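PDB 6D97: aldehyde dehydrogenase 12 from Zea mays, which catalyses the NAD-dependent oxidation of L-glutamate gamma-semialdehyde to glutamate, the last step of proline catabolism in plants. Local coordinates for residues Pro188-Leu202 with Asn217-Met231. Residues are numbered along the deposited sequence; the frame is centred on the assembly and turned at random.
With NAD (nicotinamide-adenine-dinucleotide), chain E.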
ATOM      1  N   PRO A 188       4.526 -18.751  -2.677  1.00 30.51           N
ATOM      2  CA  PRO A 188       5.665 -19.127  -3.519  1.00 25.40           C
ATOM      3  C   PRO A 188       5.209 -19.996  -4.678  1.00 22.30           C
ATOM      4  O   PRO A 188       4.059 -20.431  -4.762  1.00 21.15           O
ATOM      5  CB  PRO A 188       6.573 -19.905  -2.562  1.00 25.99           C
ATOM      6  CG  PRO A 188       5.630 -20.496  -1.580  1.00 25.80           C
ATOM      7  CD  PRO A 188       4.526 -19.481  -1.399  1.00 29.95           C
ATOM      8  N   TYR A 189       6.141 -20.246  -5.589  1.00 29.19           N
ATOM      9  CA  TYR A 189       5.899 -21.196  -6.662  1.00 25.62           C
ATOM     10  C   TYR A 189       6.461 -22.576  -6.362  1.00 25.39           C
ATOM     11  O   TYR A 189       5.964 -23.567  -6.910  1.00 26.17           O
ATOM     12  CB  TYR A 189       6.497 -20.687  -7.971  1.00 29.99           C
ATOM     13  CG  TYR A 189       5.821 -19.470  -8.554  1.00 24.81           C
ATOM     14  CD1 TYR A 189       4.649 -19.579  -9.288  1.00 23.32           C
ATOM     15  CD2 TYR A 189       6.377 -18.213  -8.405  1.00 22.90           C
ATOM     16  CE1 TYR A 189       4.040 -18.464  -9.841  1.00 21.18           C
ATOM     17  CE2 TYR A 189       5.779 -17.102  -8.947  1.00 21.91           C
ATOM     18  CZ  TYR A 189       4.616 -17.230  -9.665  1.00 23.50           C
ATOM     19  OH  TYR A 189       4.041 -16.104 -10.202  1.00 31.53           O
ATOM     20  N   GLY A 190       7.477 -22.665  -5.509  1.00 26.62           N
ATOM     21  CA  GLY A 190       8.098 -23.925  -5.191  1.00 23.16           C
ATOM     22  C   GLY A 190       9.397 -24.118  -5.944  1.00 21.95           C
ATOM     23  O   GLY A 190      10.343 -23.333  -5.806  1.00 28.78           O
ATOM     24  N   PRO A 191       9.467 -25.166  -6.767  1.00 22.75           N
ATOM     25  CA  PRO A 191      10.680 -25.418  -7.558  1.00 25.33           C
ATOM     26  C   PRO A 191      10.759 -24.440  -8.721  1.00 26.91           C
ATOM     27  O   PRO A 191       9.838 -24.351  -9.536  1.00 28.67           O
ATOM     28  CB  PRO A 191      10.496 -26.862  -8.040  1.00 22.33           C
ATOM     29  CG  PRO A 191       9.005 -27.035  -8.118  1.00 25.18           C
ATOM     30  CD  PRO A 191       8.406 -26.152  -7.041  1.00 21.09           C
ATOM     31  N   VAL A 192      11.857 -23.686  -8.778  1.00 23.80           N
ATOM     32  CA  VAL A 192      12.044 -22.650  -9.785  1.00 26.06           C
ATOM     33  C   VAL A 192      13.468 -22.720 -10.325  1.00 28.83           C
ATOM     34  O   VAL A 192      14.333 -23.411  -9.783  1.00 30.91           O
ATOM     35  CB  VAL A 192      11.750 -21.238  -9.232  1.00 29.39           C
ATOM     36  CG1 VAL A 192      10.359 -21.179  -8.624  1.00 23.54           C
ATOM     37  CG2 VAL A 192      12.794 -20.831  -8.214  1.00 22.72           C
ATOM     38  N   ALA A 193      13.702 -21.978 -11.407  1.00 21.81           N
ATOM     39  CA  ALA A 193      14.997 -21.925 -12.066  1.00 21.33           C
ATOM     40  C   ALA A 193      15.382 -20.478 -12.343  1.00 29.82           C
ATOM     41  O   ALA A 193      14.521 -19.616 -12.545  1.00 31.82           O
ATOM     42  CB  ALA A 193      14.995 -22.719 -13.374  1.00 21.05           C
ATOM     43  N   ILE A 194      16.690 -20.222 -12.337  1.00 27.12           N
ATOM     44  CA  ILE A 194      17.249 -18.902 -12.606  1.00 21.94           C
ATOM     45  C   ILE A 194      18.399 -19.055 -13.588  1.00 24.22           C
ATOM     46  O   ILE A 194      19.295 -19.881 -13.381  1.00 21.82           O
ATOM     47  CB  ILE A 194      17.733 -18.207 -11.323  1.00 21.88           C
ATOM     48  CG1 ILE A 194      16.602 -18.163 -10.306  1.00 24.67           C
ATOM     49  CG2 ILE A 194      18.197 -16.796 -11.622  1.00 18.72           C
ATOM     50  CD1 ILE A 194      17.067 -17.782  -8.920  1.00 34.07           C
ATOM     51  N   ILE A 195      18.371 -18.259 -14.654  1.00 26.80           N
ATOM     52  CA  ILE A 195      19.352 -18.316 -15.732  1.00 27.29           C
ATOM     53  C   ILE A 195      19.807 -16.890 -16.023  1.00 32.03           C
ATOM     54  O   ILE A 195      18.988 -16.040 -16.392  1.00 25.81           O
ATOM     55  CB  ILE A 195      18.763 -18.968 -16.995  1.00 32.84           C
ATOM     56  CG1 ILE A 195      18.168 -20.341 -16.661  1.00 29.04           C
ATOM     57  CG2 ILE A 195      19.817 -19.078 -18.074  1.00 21.61           C
ATOM     58  CD1 ILE A 195      17.388 -20.961 -17.792  1.00 25.54           C
ATOM     59  N   THR A 196      21.100 -16.625 -15.858  1.00 28.42           N
ATOM     60  CA  THR A 196      21.651 -15.282 -15.967  1.00 32.47           C
ATOM     61  C   THR A 196      22.864 -15.253 -16.887  1.00 30.70           C
ATOM     62  O   THR A 196      23.513 -16.282 -17.106  1.00 31.78           O
ATOM     63  CB  THR A 196      22.038 -14.731 -14.585  1.00 23.55           C
ATOM     64  OG1 THR A 196      23.240 -15.359 -14.129  1.00 23.13           O
ATOM     65  CG2 THR A 196      20.931 -14.980 -13.586  1.00 23.99           C
ATOM     66  N   PRO A 197      23.208 -14.065 -17.441  1.00 31.05           N
ATOM     67  CA  PRO A 197      24.238 -14.005 -18.486  1.00 27.68           C
ATOM     68  C   PRO A 197      25.630 -13.652 -17.982  1.00 26.95           C
ATOM     69  O   PRO A 197      25.899 -13.654 -16.778  1.00 27.47           O
ATOM     70  CB  PRO A 197      23.702 -12.906 -19.408  1.00 20.96           C
ATOM     71  CG  PRO A 197      23.106 -11.927 -18.437  1.00 25.50           C
ATOM     72  CD  PRO A 197      22.564 -12.749 -17.266  1.00 25.39           C
ATOM     73  N   PHE A 198      26.520 -13.319 -18.919  1.00 27.74           N
ATOM     74  CA  PHE A 198      27.932 -13.168 -18.591  1.00 22.38           C
ATOM     75  C   PHE A 198      28.262 -11.808 -17.991  1.00 31.98           C
ATOM     76  O   PHE A 198      29.221 -11.697 -17.218  1.00 30.29           O
ATOM     77  CB  PHE A 198      28.786 -13.382 -19.844  1.00 23.62           C
ATOM     78  CG  PHE A 198      28.817 -12.195 -20.770  1.00 29.41           C
ATOM     79  CD1 PHE A 198      27.834 -12.028 -21.732  1.00 26.11           C
ATOM     80  CD2 PHE A 198      29.823 -11.244 -20.673  1.00 32.59           C
ATOM     81  CE1 PHE A 198      27.857 -10.941 -22.578  1.00 30.72           C
ATOM     82  CE2 PHE A 198      29.848 -10.153 -21.516  1.00 32.26           C
ATOM     83  CZ  PHE A 198      28.864 -10.002 -22.470  1.00 26.24           C
ATOM     84  N   ASN A 199      27.505 -10.763 -18.332  1.00 28.47           N
ATOM     85  CA  ASN A 199      28.031  -9.411 -18.161  1.00 36.49           C
ATOM     86  C   ASN A 199      27.969  -8.919 -16.718  1.00 40.98           C
ATOM     87  O   ASN A 199      28.785  -8.079 -16.328  1.00 47.45           O
ATOM     88  CB  ASN A 199      27.308  -8.443 -19.098  1.00 43.44           C
ATOM     89  CG  ASN A 199      25.817  -8.400 -18.865  1.00 45.31           C
ATOM     90  OD1 ASN A 199      25.197  -9.402 -18.511  1.00 40.89           O
ATOM     91  ND2 ASN A 199      25.228  -7.229 -19.068  1.00 46.52           N
ATOM     92  N   PHE A 200      27.038  -9.421 -15.906  1.00 30.06           N
ATOM     93  CA  PHE A 200      26.987  -9.096 -14.480  1.00 31.21           C
ATOM     94  C   PHE A 200      27.066 -10.400 -13.698  1.00 37.79           C
ATOM     95  O   PHE A 200      26.034 -10.975 -13.316  1.00 30.91           O
ATOM     96  CB  PHE A 200      25.732  -8.299 -14.129  1.00 30.31           C
ATOM     97  CG  PHE A 200      25.742  -6.889 -14.660  1.00 33.66           C
ATOM     98  CD1 PHE A 200      26.427  -5.886 -13.990  1.00 37.28           C
ATOM     99  CD2 PHE A 200      25.072  -6.568 -15.831  1.00 44.94           C
ATOM    100  CE1 PHE A 200      26.446  -4.591 -14.475  1.00 43.66           C
ATOM    101  CE2 PHE A 200      25.084  -5.273 -16.321  1.00 47.84           C
ATOM    102  CZ  PHE A 200      25.773  -4.285 -15.643  1.00 44.19           C
ATOM    103  N   PRO A 201      28.276 -10.901 -13.428  1.00 30.67           N
ATOM    104  CA  PRO A 201      28.412 -12.241 -12.836  1.00 21.44           C
ATOM    105  C   PRO A 201      27.954 -12.335 -11.389  1.00 30.32           C
ATOM    106  O   PRO A 201      27.839 -13.455 -10.873  1.00 30.55           O
ATOM    107  CB  PRO A 201      29.918 -12.527 -12.954  1.00 21.95           C
ATOM    108  CG  PRO A 201      30.457 -11.492 -13.905  1.00 27.46           C
ATOM    109  CD  PRO A 201      29.582 -10.295 -13.734  1.00 24.55           C
ATOM    110  N   LEU A 202      27.701 -11.216 -10.716  1.00 24.77           N
ATOM    111  CA  LEU A 202      27.280 -11.230  -9.320  1.00 20.14           C
ATOM    112  C   LEU A 202      25.911 -10.603  -9.112  1.00 22.16           C
ATOM    113  O   LEU A 202      25.027 -11.234  -8.520  1.00 27.79           O
ATOM    114  CB  LEU A 202      28.316 -10.504  -8.449  1.00 25.11           C
ATOM    115  CG  LEU A 202      27.966 -10.410  -6.962  1.00 29.11           C
ATOM    116  CD1 LEU A 202      28.051 -11.786  -6.314  1.00 24.69           C
ATOM    117  CD2 LEU A 202      28.873  -9.422  -6.251  1.00 32.02           C
ATOM    118  N   ASN A 217      10.670 -20.113  -2.459  1.00 29.18           N
ATOM    119  CA  ASN A 217      10.947 -21.036  -3.548  1.00 19.70           C
ATOM    120  C   ASN A 217      12.241 -21.803  -3.286  1.00 21.18           C
ATOM    121  O   ASN A 217      13.054 -21.432  -2.434  1.00 26.30           O
ATOM    122  CB  ASN A 217      11.048 -20.288  -4.878  1.00 27.13           C
ATOM    123  CG  ASN A 217       9.836 -19.417  -5.154  1.00 19.89           C
ATOM    124  OD1 ASN A 217       8.787 -19.910  -5.566  1.00 21.32           O
ATOM    125  ND2 ASN A 217       9.977 -18.116  -4.929  1.00 24.34           N
ATOM    126  N   LYS A 218      12.417 -22.895  -4.029  1.00 19.51           N
ATOM    127  CA  LYS A 218      13.700 -23.588  -4.081  1.00 21.75           C
ATOM    128  C   LYS A 218      14.261 -23.448  -5.487  1.00 23.11           C
ATOM    129  O   LYS A 218      13.757 -24.091  -6.420  1.00 24.17           O
ATOM    130  CB  LYS A 218      13.569 -25.063  -3.700  1.00 21.81           C
ATOM    131  CG  LYS A 218      14.853 -25.846  -3.915  1.00 21.67           C
ATOM    132  CD  LYS A 218      14.833 -27.195  -3.239  1.00 29.21           C
ATOM    133  CE  LYS A 218      16.167 -27.896  -3.448  1.00 35.41           C
ATOM    134  NZ  LYS A 218      16.247 -29.185  -2.706  1.00 25.96           N
ATOM    135  N   PRO A 219      15.270 -22.610  -5.693  1.00 25.02           N
ATOM    136  CA  PRO A 219      15.776 -22.374  -7.043  1.00 23.40           C
ATOM    137  C   PRO A 219      16.958 -23.255  -7.406  1.00 29.83           C
ATOM    138  O   PRO A 219      17.733 -23.704  -6.558  1.00 30.49           O
ATOM    139  CB  PRO A 219      16.208 -20.903  -6.979  1.00 19.42           C
ATOM    140  CG  PRO A 219      16.703 -20.757  -5.576  1.00 21.57           C
ATOM    141  CD  PRO A 219      15.878 -21.695  -4.713  1.00 23.25           C
ATOM    142  N   VAL A 220      17.077 -23.501  -8.705  1.00 34.80           N
ATOM    143  CA  VAL A 220      18.312 -23.973  -9.311  1.00 36.56           C
ATOM    144  C   VAL A 220      18.874 -22.812 -10.118  1.00 35.58           C
ATOM    145  O   VAL A 220      18.160 -22.204 -10.928  1.00 31.21           O
ATOM    146  CB  VAL A 220      18.090 -25.228 -10.177  1.00 37.86           C
ATOM    147  CG1 VAL A 220      17.080 -24.970 -11.294  1.00 33.09           C
ATOM    148  CG2 VAL A 220      19.415 -25.719 -10.736  1.00 23.32           C
ATOM    149  N   LEU A 221      20.125 -22.460  -9.850  1.00 21.55           N
ATOM    150  CA  LEU A 221      20.745 -21.275 -10.422  1.00 21.21           C
ATOM    151  C   LEU A 221      21.770 -21.682 -11.470  1.00 24.41           C
ATOM    152  O   LEU A 221      22.656 -22.498 -11.197  1.00 26.66           O
ATOM    153  CB  LEU A 221      21.408 -20.423  -9.339  1.00 23.73           C
ATOM    154  CG  LEU A 221      22.262 -19.275  -9.877  1.00 32.75           C
ATOM    155  CD1 LEU A 221      21.423 -18.251 -10.626  1.00 20.08           C
ATOM    156  CD2 LEU A 221      23.028 -18.611  -8.753  1.00 35.36           C
ATOM    157  N   LYS A 222      21.644 -21.112 -12.663  1.00 31.60           N
ATOM    158  CA  LYS A 222      22.589 -21.344 -13.747  1.00 26.55           C
ATOM    159  C   LYS A 222      23.140 -20.002 -14.207  1.00 25.83           C
ATOM    160  O   LYS A 222      22.377 -19.122 -14.622  1.00 25.65           O
ATOM    161  CB  LYS A 222      21.923 -22.086 -14.907  1.00 22.81           C
ATOM    162  CG  LYS A 222      22.866 -22.463 -16.037  1.00 32.27           C
ATOM    163  CD  LYS A 222      22.400 -21.861 -17.350  1.00 40.30           C
ATOM    164  CE  LYS A 222      23.233 -22.355 -18.522  1.00 39.73           C
ATOM    165  NZ  LYS A 222      24.614 -21.795 -18.496  1.00 36.61           N
ATOM    166  N   VAL A 223      24.457 -19.848 -14.126  1.00 28.42           N
ATOM    167  CA  VAL A 223      25.156 -18.661 -14.599  1.00 28.31           C
ATOM    168  C   VAL A 223      26.030 -19.074 -15.774  1.00 32.27           C
ATOM    169  O   VAL A 223      26.576 -20.183 -15.788  1.00 32.54           O
ATOM    170  CB  VAL A 223      25.995 -18.012 -13.478  1.00 22.11           C
ATOM    171  CG1 VAL A 223      26.715 -16.763 -13.977  1.00 27.33           C
ATOM    172  CG2 VAL A 223      25.104 -17.682 -12.284  1.00 23.36           C
ATOM    173  N   ASP A 224      26.126 -18.192 -16.772  1.00 29.28           N
ATOM    174  CA  ASP A 224      26.989 -18.395 -17.929  1.00 25.78           C
ATOM    175  C   ASP A 224      28.349 -18.909 -17.491  1.00 24.37           C
ATOM    176  O   ASP A 224      29.013 -18.301 -16.644  1.00 24.20           O
ATOM    177  CB  ASP A 224      27.143 -17.082 -18.706  1.00 25.59           C
ATOM    178  CG  ASP A 224      27.742 -17.287 -20.089  1.00 35.64           C
ATOM    179  OD1 ASP A 224      28.881 -17.795 -20.196  1.00 36.49           O
ATOM    180  OD2 ASP A 224      27.058 -16.954 -21.079  1.00 44.13           O
ATOM    181  N   SER A 225      28.753 -20.050 -18.059  1.00 25.24           N
ATOM    182  CA  SER A 225      29.945 -20.742 -17.580  1.00 29.01           C
ATOM    183  C   SER A 225      31.185 -19.869 -17.675  1.00 37.15           C
ATOM    184  O   SER A 225      32.164 -20.105 -16.959  1.00 44.18           O
ATOM    185  CB  SER A 225      30.162 -22.035 -18.364  1.00 27.00           C
ATOM    186  OG  SER A 225      29.128 -22.969 -18.106  1.00 28.53           O
ATOM    187  N   LYS A 226      31.167 -18.863 -18.551  1.00 28.79           N
ATOM    188  CA  LYS A 226      32.316 -17.976 -18.668  1.00 32.99           C
ATOM    189  C   LYS A 226      32.599 -17.240 -17.366  1.00 33.07           C
ATOM    190  O   LYS A 226      33.757 -16.923 -17.074  1.00 28.49           O
ATOM    191  CB  LYS A 226      32.097 -16.974 -19.802  1.00 25.99           C
ATOM    192  CG  LYS A 226      32.282 -17.539 -21.198  1.00 31.22           C
ATOM    193  CD  LYS A 226      32.220 -16.433 -22.243  1.00 31.43           C
ATOM    194  CE  LYS A 226      31.139 -16.705 -23.280  1.00 51.06           C
ATOM    195  NZ  LYS A 226      29.770 -16.678 -22.687  1.00 54.80           N
ATOM    196  N   VAL A 227      31.567 -16.961 -16.568  1.00 24.90           N
ATOM    197  CA  VAL A 227      31.712 -16.123 -15.383  1.00 27.81           C
ATOM    198  C   VAL A 227      31.161 -16.769 -14.123  1.00 26.51           C
ATOM    199  O   VAL A 227      31.169 -16.132 -13.066  1.00 25.61           O
ATOM    200  CB  VAL A 227      31.053 -14.746 -15.593  1.00 26.49           C
ATOM    201  CG1 VAL A 227      31.599 -14.083 -16.839  1.00 23.95           C
ATOM    202  CG2 VAL A 227      29.548 -14.901 -15.677  1.00 22.94           C
ATOM    203  N   SER A 228      30.686 -18.015 -14.188  1.00 26.82           N
ATOM    204  CA  SER A 228      29.994 -18.618 -13.054  1.00 28.51           C
ATOM    205  C   SER A 228      30.886 -18.788 -11.834  1.00 36.89           C
ATOM    206  O   SER A 228      30.376 -19.143 -10.765  1.00 32.44           O
ATOM    207  CB  SER A 228      29.410 -19.977 -13.447  1.00 26.47           C
ATOM    208  OG  SER A 228      30.424 -20.875 -13.867  1.00 27.68           O
ATOM    209  N   ILE A 229      32.195 -18.553 -11.968  1.00 34.00           N
ATOM    210  CA  ILE A 229      33.092 -18.659 -10.823  1.00 26.56           C
ATOM    211  C   ILE A 229      32.703 -17.659  -9.749  1.00 28.04           C
ATOM    212  O   ILE A 229      32.873 -17.920  -8.552  1.00 27.07           O
ATOM    213  CB  ILE A 229      34.561 -18.476 -11.269  1.00 35.07           C
ATOM    214  CG1 ILE A 229      35.519 -18.918 -10.161  1.00 27.22           C
ATOM    215  CG2 ILE A 229      34.842 -17.029 -11.667  1.00 30.91           C
ATOM    216  CD1 ILE A 229      36.948 -19.151 -10.640  1.00 29.01           C
ATOM    217  N   VAL A 230      32.139 -16.518 -10.151  1.00 30.42           N
ATOM    218  CA  VAL A 230      31.818 -15.461  -9.199  1.00 28.19           C
ATOM    219  C   VAL A 230      30.704 -15.912  -8.266  1.00 31.73           C
ATOM    220  O   VAL A 230      30.841 -15.877  -7.038  1.00 40.07           O
ATOM    221  CB  VAL A 230      31.438 -14.168  -9.938  1.00 27.63           C
ATOM    222  CG1 VAL A 230      30.983 -13.111  -8.945  1.00 22.34           C
ATOM    223  CG2 VAL A 230      32.613 -13.674 -10.762  1.00 23.51           C
ATOM    224  N   MET A 231      29.579 -16.350  -8.840  1.00 24.92           N
ATOM    225  CA  MET A 231      28.475 -16.818  -8.010  1.00 26.56           C
ATOM    226  C   MET A 231      28.854 -18.061  -7.225  1.00 22.91           C
ATOM    227  O   MET A 231      28.311 -18.293  -6.140  1.00 29.18           O
ATOM    228  CB  MET A 231      27.238 -17.097  -8.861  1.00 27.54           C
ATOM    229  CG  MET A 231      26.317 -15.912  -8.983  1.00 31.24           C
ATOM    230  SD  MET A 231      25.951 -15.088  -7.419  1.00 31.24           S
ATOM    231  CE  MET A 231      24.900 -16.303  -6.634  1.00 24.71           C
TER
HETATM  232  PA  NAD E 601      22.221 -15.645 -23.701  0.70 41.48           P
HETATM  233  O1A NAD E 601      20.706 -15.729 -24.071  0.70 44.06           O
HETATM  234  O2A NAD E 601      23.229 -16.033 -24.666  0.70 42.74           O
HETATM  235  O5B NAD E 601      22.755 -16.480 -22.605  0.70 33.82           O
HETATM  236  C5B NAD E 601      22.374 -16.212 -21.277  0.70 25.30           C
HETATM  237  C4B NAD E 601      22.217 -17.460 -20.414  0.70 29.69           C
HETATM  238  O4B NAD E 601      21.186 -18.318 -20.871  0.70 31.80           O
HETATM  239  C3B NAD E 601      23.475 -18.255 -20.285  0.70 25.90           C
HETATM  240  O3B NAD E 601      23.614 -18.745 -19.008  0.70 20.41           O
HETATM  241  C2B NAD E 601      23.262 -19.343 -21.246  0.70 27.66           C
HETATM  242  O2B NAD E 601      23.996 -20.455 -20.900  0.70 25.50           O
HETATM  243  C1B NAD E 601      21.801 -19.556 -21.112  0.70 25.13           C
HETATM  244  N9A NAD E 601      21.158 -20.185 -22.246  0.70 23.84           N
HETATM  245  C8A NAD E 601      21.412 -19.999 -23.592  0.70 15.63           C
HETATM  246  N7A NAD E 601      20.569 -20.753 -24.306  0.70 26.23           N
HETATM  247  C5A NAD E 601      19.724 -21.448 -23.445  0.70 25.45           C
HETATM  248  C6A NAD E 601      18.685 -22.344 -23.609  0.70 30.42           C
HETATM  249  N6A NAD E 601      18.287 -22.735 -24.932  0.70 26.47           N
HETATM  250  N1A NAD E 601      18.052 -22.850 -22.540  0.70 28.10           N
HETATM  251  C2A NAD E 601      18.402 -22.501 -21.275  0.70 27.52           C
HETATM  252  N3A NAD E 601      19.418 -21.622 -21.073  0.70 30.40           N
HETATM  253  C4A NAD E 601      20.082 -21.090 -22.121  0.70 22.24           C
HETATM  254  O3  NAD E 601      22.805 -14.352 -23.321  0.70 46.70           O
HETATM  255  PN  NAD E 601      23.944 -13.559 -24.095  0.70 46.70           P
HETATM  256  O1N NAD E 601      23.942 -12.164 -23.371  0.70 43.12           O
HETATM  257  O2N NAD E 601      25.290 -14.190 -23.891  0.70 38.01           O
HETATM  258  O5D NAD E 601      23.669 -13.336 -25.558  0.70 43.72           O
HETATM  259  O   HOH W   1      25.562 -14.779 -21.344  1.00 23.47           O
HETATM  260  O   HOH W   2      28.857 -15.881 -11.424  1.00 16.05           O
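N217 OD1 accepts two backbone N-H groups, from Y189 N at 2.7 Å and from G190 N at 3.1 Å. Both donors lie slightly tilted from the amide plane. N217 CG stands anti to its own carbonyl carbon (chi1 -53°), which carries the amide across to the turn ahead of strand 191-196. N217 ND2 bonds to A212 O and W524 O. A leucine in its place would probably leave the Y189 and G190 amides without their shared acceptor and the turn less firmly held.

From K218 to D224 the backbone runs parallel to strand 191-196, with seven N-H...O bonds from K218 N to G190 O through D224 N to T196 O. P219 has no N-H, but its CA-H points at V192 O. P219 CB touches both V192 CG2, at 3.6 Å, and I194 CD1. V220 CG1 touches A193 CB on the other face of the sheet. L221 CD1 meets I194 CG2 at 3.7 Å, back on the face of V192 and I194.

K222 bends at chi2 (-122°) and again at chi4. This brings NZ to NAD O2B at 2.8 Å, with a weak bond to O3B; S253 O is a further partner. O3B in turn donates to T196 O, and I195 CG2 lies 3.2 Å from NAD O4B. V223 CG2 covers T196 OG1, which is buried with no polar partner.

D224 OD1 accepts K226 N in an Asx turn and also takes the K226 NZ salt bridge. V227 CB sits against P201 CB at 3.6 Å, and the two side chains cross at about a right angle. V230 CG1 packs on L202 CB. A water donates to P201 O and V227 O and accepts from M231 N.

The two strands and helix 203-214 form a right-handed beta-alpha-beta unit of the Rossmann-type NAD domain, and the C-terminal ends of the two strands hold the adenosine ribose.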